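Molybdenum ABC transporter, periplasmic molybdenum-binding protein (Vibrio cholerae, PDB 4RXL) binds tungstate in the crystal and is probably the periplasmic ModA component that captures molybdate or tungstate for a ModABC-type importer. Local coordinates at residues Ser85-Ala93 and Asp179-Phe187; Trp107-Val118 and Leu159-Ile169. All blocks are in the same frame, centred on the assembly; numbering follows the deposited sequence.

Both interactions lie in the same lobe, and strands 78-91 and 168-171, one from each, are neighbours in one sheet. Interaction 1 pairs strand 78-91 with strand 181-186 and is partly buried. Its chemistry is mainly backbone hydrogen bonding, with a threonine and arginine cluster at the more exposed end. A larger share of the residues of interaction 2 is buried. It joins helix 104-111 and strand 116-119 to the end of helix 153-161 and the start of strand 168-171, mostly through aliphatic packing. The two contacts touch directly: I89 N lies 2.8 Å from G168 O, a probable hydrogen bond, and P91 packs on V160 and P166.

Interaction 1: residues Ser85-Ala93 and Asp179-Phe187; sequences SLVLIRPTA and DKVTIVTAF
The carbonyl oxygen of L88 receives two backbone N-H groups. V184 N binds L88 O at 2.7 Å, and T185 N adds a weak bond at 3.5 Å to the same L88 O. V184 and T185 together face L88, which makes a classic beta bulge in this antiparallel pair. L88 N returns a nearly straight bond to T185 O (2.9 Å, 173°). Beyond the bulge, R90 and T182 form a hydrogen-bonded pair, with R90 N to T182 O and T182 N to R90 O.

The bulge turns V184 toward the other strand. Its CG2 packs against R90 CG at 3.7 Å, and the two side chains cross at about a right angle. R90 then runs extended from CG to NE beside T182. T182 CB sits over the centre of one guanidinium face. R90 NH1 also bonds T92 O, which lies in the guanidinium plane, so the group is held both at a face and at an edge. The hydroxyls of T92 and T182 share a hydrogen bond, OG1 to OG1, at 2.9 Å. T92 N closes this end on K180 O.

At the other end F187 N bonds L86 O. The F187 ring turns its edge to the L86-V87 backbone, with L86 C and V87 O in its plane. Its CD2 meets L86 CD2 at 3.9 Å. A water joins L86 N to F187 O. V87, I89, I183 and A186 line one sheet face, where I89 CD1 also reaches V181 CG1.

The L86 side chain is about 7 Å from the bound tungstate. On its other side strand 78-91 pairs with strand 168-171. Helix 172-177 packs on I89 and I183, and helix 153-161 covers I89, P91 and V181.

Interaction 2: residues Trp107-Val118 and Leu159-Ile169; sequences WQTALADSRLAV and LVERGESPLGI
L167 reaches across to helix 104-111, where its CD1 packs on A110 CB at 3.6 Å. The same methyl meets L111 CD2 and W107 CE3, both at 4.2 Å. L167 CG is anti to its carbonyl carbon (chi1 -64°), which directs the isobutyl group to the helix. L116 CD1 packs against L167 CB, and L116 CD2 reaches I169 CD1.

A117 uses both its N-H and its C=O. A117 N bonds L167 O in the carbonyl plane, on a lone pair. I169 N bonds A117 O at 2.9 Å. The A117 methyl packs against L159 CD1 and V160 CG2. Next to it, S165 OG donates to R115 O at 2.8 Å, from above the carbonyl plane. A water bridges R115 N and E164 O. Helix 153-161 ends in a Schellman motif at G163, and the chain then returns through S165 and P166.

Strand 116-119 pairs with parallel strand 147-150, while strand 168-171 runs beside strand 78-91. The bridge between A117 and G168 thus connects the two sheets. Helix 125-137 covers W107, L116 and I169 through L134.

Interaction 1: residues Ser85-Ala93 and Asp179-Phe187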
loop_
_atom_site.group_PDB
_atom_site.type_symbol
_atom_site.label_atom_id
_atom_site.label_comp_id
_atom_site.label_asym_id
_atom_site.label_seq_id
_atom_site.Cartn_x
_atom_site.Cartn_y
_atom_site.Cartn_z
ATOM N N SER A 85 -2.606 5.646 -6.318
ATOM C CA SER A 85 -3.725 6.484 -5.961
ATOM C C SER A 85 -4.619 5.694 -5.034
ATOM O O SER A 85 -4.476 4.474 -4.859
ATOM C CB SER A 85 -4.455 6.987 -7.187
ATOM O OG SER A 85 -5.068 5.926 -7.868
ATOM N N LEU A 86 -5.562 6.396 -4.421
ATOM C CA LEU A 86 -6.453 5.843 -3.401
ATOM C C LEU A 86 -7.898 5.814 -3.927
ATOM O O LEU A 86 -8.362 6.777 -4.561
ATOM C CB LEU A 86 -6.385 6.720 -2.155
ATOM C CG LEU A 86 -6.770 6.119 -0.803
ATOM C CD1 LEU A 86 -5.683 5.185 -0.327
ATOM C CD2 LEU A 86 -6.982 7.230 0.203
ATOM N N VAL A 87 -8.578 4.694 -3.670
ATOM C CA VAL A 87 -9.927 4.483 -4.151
ATOM C C VAL A 87 -10.874 3.964 -3.081
ATOM O O VAL A 87 -10.474 3.404 -2.055
ATOM C CB VAL A 87 -9.948 3.534 -5.364
ATOM C CG1 VAL A 87 -9.137 4.143 -6.508
ATOM C CG2 VAL A 87 -9.415 2.157 -5.013
ATOM N N LEU A 88 -12.148 4.216 -3.361
ATOM C CA LEU A 88 -13.246 3.713 -2.588
ATOM C C LEU A 88 -13.806 2.549 -3.378
ATOM O O LEU A 88 -14.177 2.693 -4.558
ATOM C CB LEU A 88 -14.293 4.798 -2.413
ATOM C CG LEU A 88 -15.514 4.450 -1.550
ATOM C CD1 LEU A 88 -15.111 4.163 -0.106
ATOM C CD2 LEU A 88 -16.471 5.608 -1.637
ATOM N N ILE A 89 -13.890 1.401 -2.721
ATOM C CA ILE A 89 -14.420 0.181 -3.331
ATOM C C ILE A 89 -15.651 -0.370 -2.616
ATOM O O ILE A 89 -15.899 -0.072 -1.453
ATOM C CB ILE A 89 -13.349 -0.932 -3.428
ATOM C CG1 ILE A 89 -12.716 -1.259 -2.071
ATOM C CG2 ILE A 89 -12.207 -0.535 -4.343
ATOM C CD1 ILE A 89 -12.053 -2.613 -2.043
ATOM N N ARG A 90 -16.385 -1.194 -3.355
ATOM C CA ARG A 90 -17.560 -1.921 -2.879
ATOM C C ARG A 90 -17.419 -3.364 -3.378
ATOM O O ARG A 90 -16.682 -3.602 -4.342
ATOM C CB ARG A 90 -18.842 -1.310 -3.485
ATOM C CG ARG A 90 -18.948 -1.454 -4.998
ATOM C CD ARG A 90 -20.289 -0.965 -5.512
ATOM N NE ARG A 90 -20.409 -1.033 -6.972
ATOM C CZ ARG A 90 -20.761 -2.115 -7.674
ATOM N NH1 ARG A 90 -21.016 -3.275 -7.078
ATOM N NH2 ARG A 90 -20.859 -2.033 -8.999
ATOM N N PRO A 91 -18.128 -4.327 -2.750
ATOM C CA PRO A 91 -18.167 -5.672 -3.321
ATOM C C PRO A 91 -18.943 -5.623 -4.620
ATOM O O PRO A 91 -19.953 -4.919 -4.687
ATOM C CB PRO A 91 -18.913 -6.511 -2.275
ATOM C CG PRO A 91 -19.108 -5.637 -1.088
ATOM C CD PRO A 91 -18.905 -4.214 -1.512
ATOM N N THR A 92 -18.475 -6.351 -5.630
ATOM C CA THR A 92 -19.058 -6.273 -6.962
ATOM C C THR A 92 -20.520 -6.698 -6.930
ATOM O O THR A 92 -21.354 -6.137 -7.642
ATOM C CB THR A 92 -18.285 -7.141 -7.977
ATOM O OG1 THR A 92 -16.948 -6.651 -8.111
ATOM C CG2 THR A 92 -18.949 -7.109 -9.351
ATOM N N ALA A 93 -20.835 -7.662 -6.070
ATOM C CA ALA A 93 -22.206 -8.141 -5.925
ATOM C C ALA A 93 -23.079 -7.272 -5.005
ATOM O O ALA A 93 -24.209 -7.640 -4.716
ATOM C CB ALA A 93 -22.194 -9.576 -5.427
ATOM N N ASP A 179 -11.413 -9.129 -8.914
ATOM C CA ASP A 179 -12.696 -9.117 -9.641
ATOM C C ASP A 179 -13.890 -9.100 -8.679
ATOM O O ASP A 179 -15.015 -8.779 -9.069
ATOM C CB ASP A 179 -12.804 -10.320 -10.584
ATOM C CG ASP A 179 -11.871 -10.211 -11.779
ATOM O OD1 ASP A 179 -10.813 -9.557 -11.661
ATOM O OD2 ASP A 179 -12.197 -10.783 -12.840
ATOM N N LYS A 180 -13.630 -9.442 -7.419
ATOM C CA LYS A 180 -14.650 -9.436 -6.378
ATOM C C LYS A 180 -15.045 -8.019 -5.917
ATOM O O LYS A 180 -16.036 -7.854 -5.210
ATOM C CB LYS A 180 -14.165 -10.248 -5.171
ATOM C CG LYS A 180 -13.824 -11.709 -5.452
ATOM C CD LYS A 180 -15.065 -12.561 -5.644
ATOM C CE LYS A 180 -15.719 -12.918 -4.321
ATOM N NZ LYS A 180 -17.033 -13.577 -4.549
ATOM N N VAL A 181 -14.261 -6.999 -6.282
ATOM C CA VAL A 181 -14.607 -5.619 -5.923
ATOM C C VAL A 181 -14.672 -4.704 -7.134
ATOM O O VAL A 181 -14.076 -4.973 -8.173
ATOM C CB VAL A 181 -13.628 -5.007 -4.892
ATOM C CG1 VAL A 181 -13.469 -5.947 -3.711
ATOM C CG2 VAL A 181 -12.279 -4.707 -5.528
ATOM N N THR A 182 -15.410 -3.615 -6.959
ATOM C CA THR A 182 -15.557 -2.588 -7.970
ATOM C C THR A 182 -15.216 -1.230 -7.367
ATOM O O THR A 182 -15.544 -0.950 -6.213
ATOM C CB THR A 182 -17.004 -2.575 -8.497
ATOM O OG1 THR A 182 -17.336 -3.873 -9.003
ATOM C CG2 THR A 182 -17.184 -1.531 -9.601
ATOM N N ILE A 183 -14.591 -0.378 -8.171
ATOM C CA ILE A 183 -14.297 0.991 -7.756
ATOM C C ILE A 183 -15.558 1.868 -7.811
ATOM O O ILE A 183 -16.252 1.929 -8.827
ATOM C CB ILE A 183 -13.153 1.587 -8.595
ATOM C CG1 ILE A 183 -11.876 0.770 -8.388
ATOM C CG2 ILE A 183 -12.903 3.036 -8.209
ATOM C CD1 ILE A 183 -10.743 1.170 -9.291
ATOM N N VAL A 184 -15.859 2.510 -6.689
ATOM C CA VAL A 184 -16.956 3.439 -6.617
ATOM C C VAL A 184 -16.473 4.807 -7.098
ATOM O O VAL A 184 -17.110 5.442 -7.929
ATOM C CB VAL A 184 -17.547 3.507 -5.203
ATOM C CG1 VAL A 184 -18.688 4.515 -5.158
ATOM C CG2 VAL A 184 -18.053 2.134 -4.785
ATOM N N THR A 185 -15.327 5.239 -6.589
ATOM C CA THR A 185 -14.720 6.487 -7.015
ATOM C C THR A 185 -13.289 6.519 -6.509
ATOM O O THR A 185 -12.896 5.701 -5.687
ATOM C CB THR A 185 -15.520 7.728 -6.531
ATOM O OG1 THR A 185 -15.178 8.872 -7.330
ATOM C CG2 THR A 185 -15.234 8.053 -5.088
ATOM N N ALA A 186 -12.491 7.415 -7.073
ATOM C CA ALA A 186 -11.142 7.627 -6.646
ATOM C C ALA A 186 -11.087 8.939 -5.875
ATOM O O ALA A 186 -11.744 9.908 -6.243
ATOM C CB ALA A 186 -10.227 7.702 -7.860
ATOM N N PHE A 187 -10.278 8.964 -4.826
ATOM C CA PHE A 187 -10.067 10.196 -4.053
ATOM C C PHE A 187 -9.206 11.190 -4.823
ATOM O O PHE A 187 -8.288 10.781 -5.551
ATOM C CB PHE A 187 -9.444 9.858 -2.696
ATOM C CG PHE A 187 -10.371 9.125 -1.801
ATOM C CD1 PHE A 187 -11.304 9.814 -1.052
ATOM C CD2 PHE A 187 -10.349 7.749 -1.757
ATOM C CE1 PHE A 187 -12.166 9.140 -0.241
ATOM C CE2 PHE A 187 -11.225 7.063 -0.952
ATOM C CZ PHE A 187 -12.138 7.762 -0.202
HETATM O O HOH W 1 -5.903 9.321 -4.801
#

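Interaction 2: residues Trp107-Val118 and Leu159-Ile169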
loop_
_atom_site.group_PDB
_atom_site.type_symbol
_atom_site.label_atom_id
_atom_site.label_comp_id
_atom_site.label_asym_id
_atom_site.label_seq_id
_atom_site.Cartn_x
_atom_site.Cartn_y
_atom_site.Cartn_z
ATOM N N TRP A 107 -22.659 8.575 3.139
ATOM C CA TRP A 107 -21.764 7.541 3.682
ATOM C C TRP A 107 -22.527 6.614 4.631
ATOM O O TRP A 107 -22.383 5.408 4.560
ATOM C CB TRP A 107 -20.587 8.144 4.446
ATOM C CG TRP A 107 -19.504 8.703 3.627
ATOM C CD1 TRP A 107 -19.391 9.982 3.197
ATOM C CD2 TRP A 107 -18.335 8.020 3.171
ATOM N NE1 TRP A 107 -18.227 10.145 2.475
ATOM C CE2 TRP A 107 -17.566 8.951 2.438
ATOM C CE3 TRP A 107 -17.867 6.698 3.283
ATOM C CZ2 TRP A 107 -16.334 8.621 1.851
ATOM C CZ3 TRP A 107 -16.637 6.369 2.683
ATOM C CH2 TRP A 107 -15.899 7.326 1.972
ATOM N N GLN A 108 -23.363 7.168 5.504
ATOM C CA GLN A 108 -24.039 6.338 6.495
ATOM C C GLN A 108 -25.124 5.468 5.856
ATOM O O GLN A 108 -25.420 4.387 6.353
ATOM C CB GLN A 108 -24.582 7.196 7.648
ATOM C CG GLN A 108 -23.539 8.156 8.235
ATOM C CD GLN A 108 -23.420 8.108 9.752
ATOM O OE1 GLN A 108 -23.251 7.040 10.349
ATOM N NE2 GLN A 108 -23.468 9.280 10.382
ATOM N N THR A 109 -25.697 5.936 4.751
ATOM C CA THR A 109 -26.655 5.164 3.956
ATOM C C THR A 109 -26.016 3.974 3.234
ATOM O O THR A 109 -26.580 2.881 3.231
ATOM C CB THR A 109 -27.361 6.057 2.914
ATOM O OG1 THR A 109 -28.207 7.000 3.585
ATOM C CG2 THR A 109 -28.218 5.230 1.956
ATOM N N ALA A 110 -24.871 4.197 2.601
ATOM C CA ALA A 110 -24.131 3.128 1.951
ATOM C C ALA A 110 -23.600 2.091 2.938
ATOM O O ALA A 110 -23.569 0.928 2.638
ATOM C CB ALA A 110 -22.979 3.703 1.146
ATOM N N LEU A 111 -23.114 2.565 4.072
ATOM C CA LEU A 111 -22.639 1.705 5.131
ATOM C C LEU A 111 -23.769 0.932 5.762
ATOM O O LEU A 111 -23.629 -0.232 6.034
ATOM C CB LEU A 111 -21.875 2.476 6.187
ATOM C CG LEU A 111 -20.511 3.018 5.724
ATOM C CD1 LEU A 111 -19.831 3.853 6.780
ATOM C CD2 LEU A 111 -19.603 1.887 5.263
ATOM N N ALA A 112 -24.897 1.591 5.968
ATOM C CA ALA A 112 -26.026 0.909 6.565
ATOM C C ALA A 112 -25.606 0.418 7.951
ATOM O O ALA A 112 -25.303 1.208 8.813
ATOM C CB ALA A 112 -26.489 -0.222 5.663
ATOM N N ASP A 113 -25.665 -0.885 8.170
ATOM C CA ASP A 113 -25.382 -1.469 9.452
ATOM C C ASP A 113 -23.987 -2.085 9.481
ATOM O O ASP A 113 -23.695 -2.894 10.321
ATOM C CB ASP A 113 -26.410 -2.546 9.762
ATOM C CG ASP A 113 -27.841 -2.021 9.779
ATOM O OD1 ASP A 113 -28.182 -1.252 10.686
ATOM O OD2 ASP A 113 -28.624 -2.426 8.907
ATOM N N SER A 114 -23.172 -1.757 8.493
ATOM C CA SER A 114 -21.811 -2.278 8.380
ATOM C C SER A 114 -20.719 -1.230 8.653
ATOM O O SER A 114 -20.976 -0.080 8.916
ATOM C CB SER A 114 -21.585 -2.928 7.026
ATOM O OG SER A 114 -22.454 -4.026 6.786
ATOM N N ARG A 115 -19.482 -1.682 8.619
ATOM C CA ARG A 115 -18.316 -0.827 8.835
ATOM C C ARG A 115 -17.472 -0.587 7.574
ATOM O O ARG A 115 -17.428 -1.418 6.677
ATOM C CB ARG A 115 -17.454 -1.453 9.925
ATOM C CG ARG A 115 -18.087 -1.436 11.296
ATOM C CD ARG A 115 -17.155 -1.993 12.352
ATOM N NE ARG A 115 -17.697 -1.719 13.684
ATOM C CZ ARG A 115 -17.392 -0.668 14.454
ATOM N NH1 ARG A 115 -16.504 0.254 14.072
ATOM N NH2 ARG A 115 -17.979 -0.549 15.642
ATOM N N LEU A 116 -16.811 0.564 7.516
ATOM C CA LEU A 116 -15.912 0.903 6.415
ATOM C C LEU A 116 -14.571 0.199 6.604
ATOM O O LEU A 116 -13.897 0.402 7.625
ATOM C CB LEU A 116 -15.682 2.420 6.374
ATOM C CG LEU A 116 -14.781 3.031 5.309
ATOM C CD1 LEU A 116 -15.293 2.820 3.895
ATOM C CD2 LEU A 116 -14.634 4.526 5.602
ATOM N N ALA A 117 -14.179 -0.613 5.627
ATOM C CA ALA A 117 -12.912 -1.342 5.709
ATOM C C ALA A 117 -11.752 -0.421 5.394
ATOM O O ALA A 117 -11.685 0.175 4.310
ATOM C CB ALA A 117 -12.907 -2.533 4.769
ATOM N N VAL A 118 -10.829 -0.303 6.337
ATOM C CA VAL A 118 -9.611 0.476 6.141
ATOM C C VAL A 118 -8.465 -0.187 6.882
ATOM O O VAL A 118 -8.714 -0.962 7.820
ATOM C CB VAL A 118 -9.732 1.917 6.677
ATOM C CG1 VAL A 118 -10.835 2.682 5.953
ATOM C CG2 VAL A 118 -9.950 1.932 8.192
ATOM N N LEU A 159 -12.033 -7.912 3.282
ATOM C CA LEU A 159 -13.331 -7.674 3.952
ATOM C C LEU A 159 -14.408 -7.270 2.942
ATOM O O LEU A 159 -15.566 -7.661 3.040
ATOM C CB LEU A 159 -13.223 -6.576 5.017
ATOM C CG LEU A 159 -12.533 -6.915 6.331
ATOM C CD1 LEU A 159 -12.428 -5.669 7.198
ATOM C CD2 LEU A 159 -13.268 -8.052 7.050
ATOM N N VAL A 160 -13.982 -6.464 1.972
ATOM C CA VAL A 160 -14.849 -6.001 0.916
ATOM C C VAL A 160 -15.149 -7.163 -0.040
ATOM O O VAL A 160 -16.302 -7.361 -0.409
ATOM C CB VAL A 160 -14.272 -4.766 0.173
ATOM C CG1 VAL A 160 -15.315 -4.181 -0.773
ATOM C CG2 VAL A 160 -13.844 -3.721 1.199
ATOM N N GLU A 161 -14.119 -7.925 -0.422
ATOM C CA GLU A 161 -14.292 -9.111 -1.273
ATOM C C GLU A 161 -15.290 -10.096 -0.682
ATOM O O GLU A 161 -16.124 -10.674 -1.394
ATOM C CB GLU A 161 -12.958 -9.810 -1.512
ATOM C CG GLU A 161 -11.974 -9.009 -2.335
ATOM C CD GLU A 161 -10.670 -9.755 -2.571
ATOM O OE1 GLU A 161 -10.246 -10.533 -1.680
ATOM O OE2 GLU A 161 -10.064 -9.550 -3.645
ATOM N N ARG A 162 -15.210 -10.299 0.629
ATOM C CA ARG A 162 -16.157 -11.206 1.317
ATOM C C ARG A 162 -17.543 -10.606 1.546
ATOM O O ARG A 162 -18.452 -11.301 1.975
ATOM C CB ARG A 162 -15.572 -11.684 2.647
ATOM C CG ARG A 162 -14.293 -12.486 2.474
ATOM C CD ARG A 162 -14.026 -13.365 3.684
ATOM N NE ARG A 162 -13.665 -12.599 4.879
ATOM C CZ ARG A 162 -12.462 -12.075 5.113
ATOM N NH1 ARG A 162 -11.476 -12.194 4.223
ATOM N NH2 ARG A 162 -12.245 -11.410 6.245
ATOM N N GLY A 163 -17.719 -9.320 1.291
ATOM C CA GLY A 163 -18.999 -8.681 1.486
ATOM C C GLY A 163 -19.275 -8.311 2.922
ATOM O O GLY A 163 -20.390 -7.956 3.237
ATOM N N GLU A 164 -18.260 -8.349 3.789
ATOM C CA GLU A 164 -18.479 -8.050 5.203
ATOM C C GLU A 164 -18.577 -6.545 5.377
ATOM O O GLU A 164 -19.368 -6.064 6.203
ATOM C CB GLU A 164 -17.379 -8.642 6.090
ATOM C CG GLU A 164 -17.361 -10.165 6.122
ATOM C CD GLU A 164 -16.113 -10.751 6.779
ATOM O OE1 GLU A 164 -15.689 -10.262 7.851
ATOM O OE2 GLU A 164 -15.557 -11.723 6.223
ATOM N N SER A 165 -17.777 -5.818 4.588
ATOM C CA SER A 165 -17.866 -4.370 4.489
ATOM C C SER A 165 -18.418 -3.993 3.108
ATOM O O SER A 165 -17.945 -4.491 2.090
ATOM C CB SER A 165 -16.490 -3.730 4.679
ATOM O OG SER A 165 -16.062 -3.754 6.032
ATOM N N PRO A 166 -19.414 -3.093 3.061
ATOM C CA PRO A 166 -19.962 -2.639 1.790
ATOM C C PRO A 166 -19.158 -1.545 1.146
ATOM O O PRO A 166 -19.361 -1.281 -0.016
ATOM C CB PRO A 166 -21.362 -2.138 2.177
ATOM C CG PRO A 166 -21.200 -1.669 3.580
ATOM C CD PRO A 166 -20.180 -2.569 4.206
ATOM N N LEU A 167 -18.243 -0.929 1.888
ATOM C CA LEU A 167 -17.271 -0.002 1.319
ATOM C C LEU A 167 -15.927 -0.221 2.002
ATOM O O LEU A 167 -15.861 -0.590 3.186
ATOM C CB LEU A 167 -17.688 1.453 1.516
ATOM C CG LEU A 167 -18.963 1.916 0.821
ATOM C CD1 LEU A 167 -19.372 3.289 1.340
ATOM C CD2 LEU A 167 -18.796 1.923 -0.696
ATOM N N GLY A 168 -14.857 0.027 1.262
ATOM C CA GLY A 168 -13.536 0.062 1.821
ATOM C C GLY A 168 -12.666 1.034 1.072
ATOM O O GLY A 168 -12.997 1.463 -0.042
ATOM N N ILE A 169 -11.548 1.383 1.693
ATOM C CA ILE A 169 -10.583 2.290 1.092
ATOM C C ILE A 169 -9.254 1.553 0.906
ATOM O O ILE A 169 -8.622 1.141 1.850
ATOM C CB ILE A 169 -10.418 3.593 1.896
ATOM C CG1 ILE A 169 -11.732 4.363 1.913
ATOM C CG2 ILE A 169 -9.323 4.456 1.263
ATOM C CD1 ILE A 169 -11.756 5.496 2.918
HETATM O O HOH W 2 -19.017 -4.473 8.537
#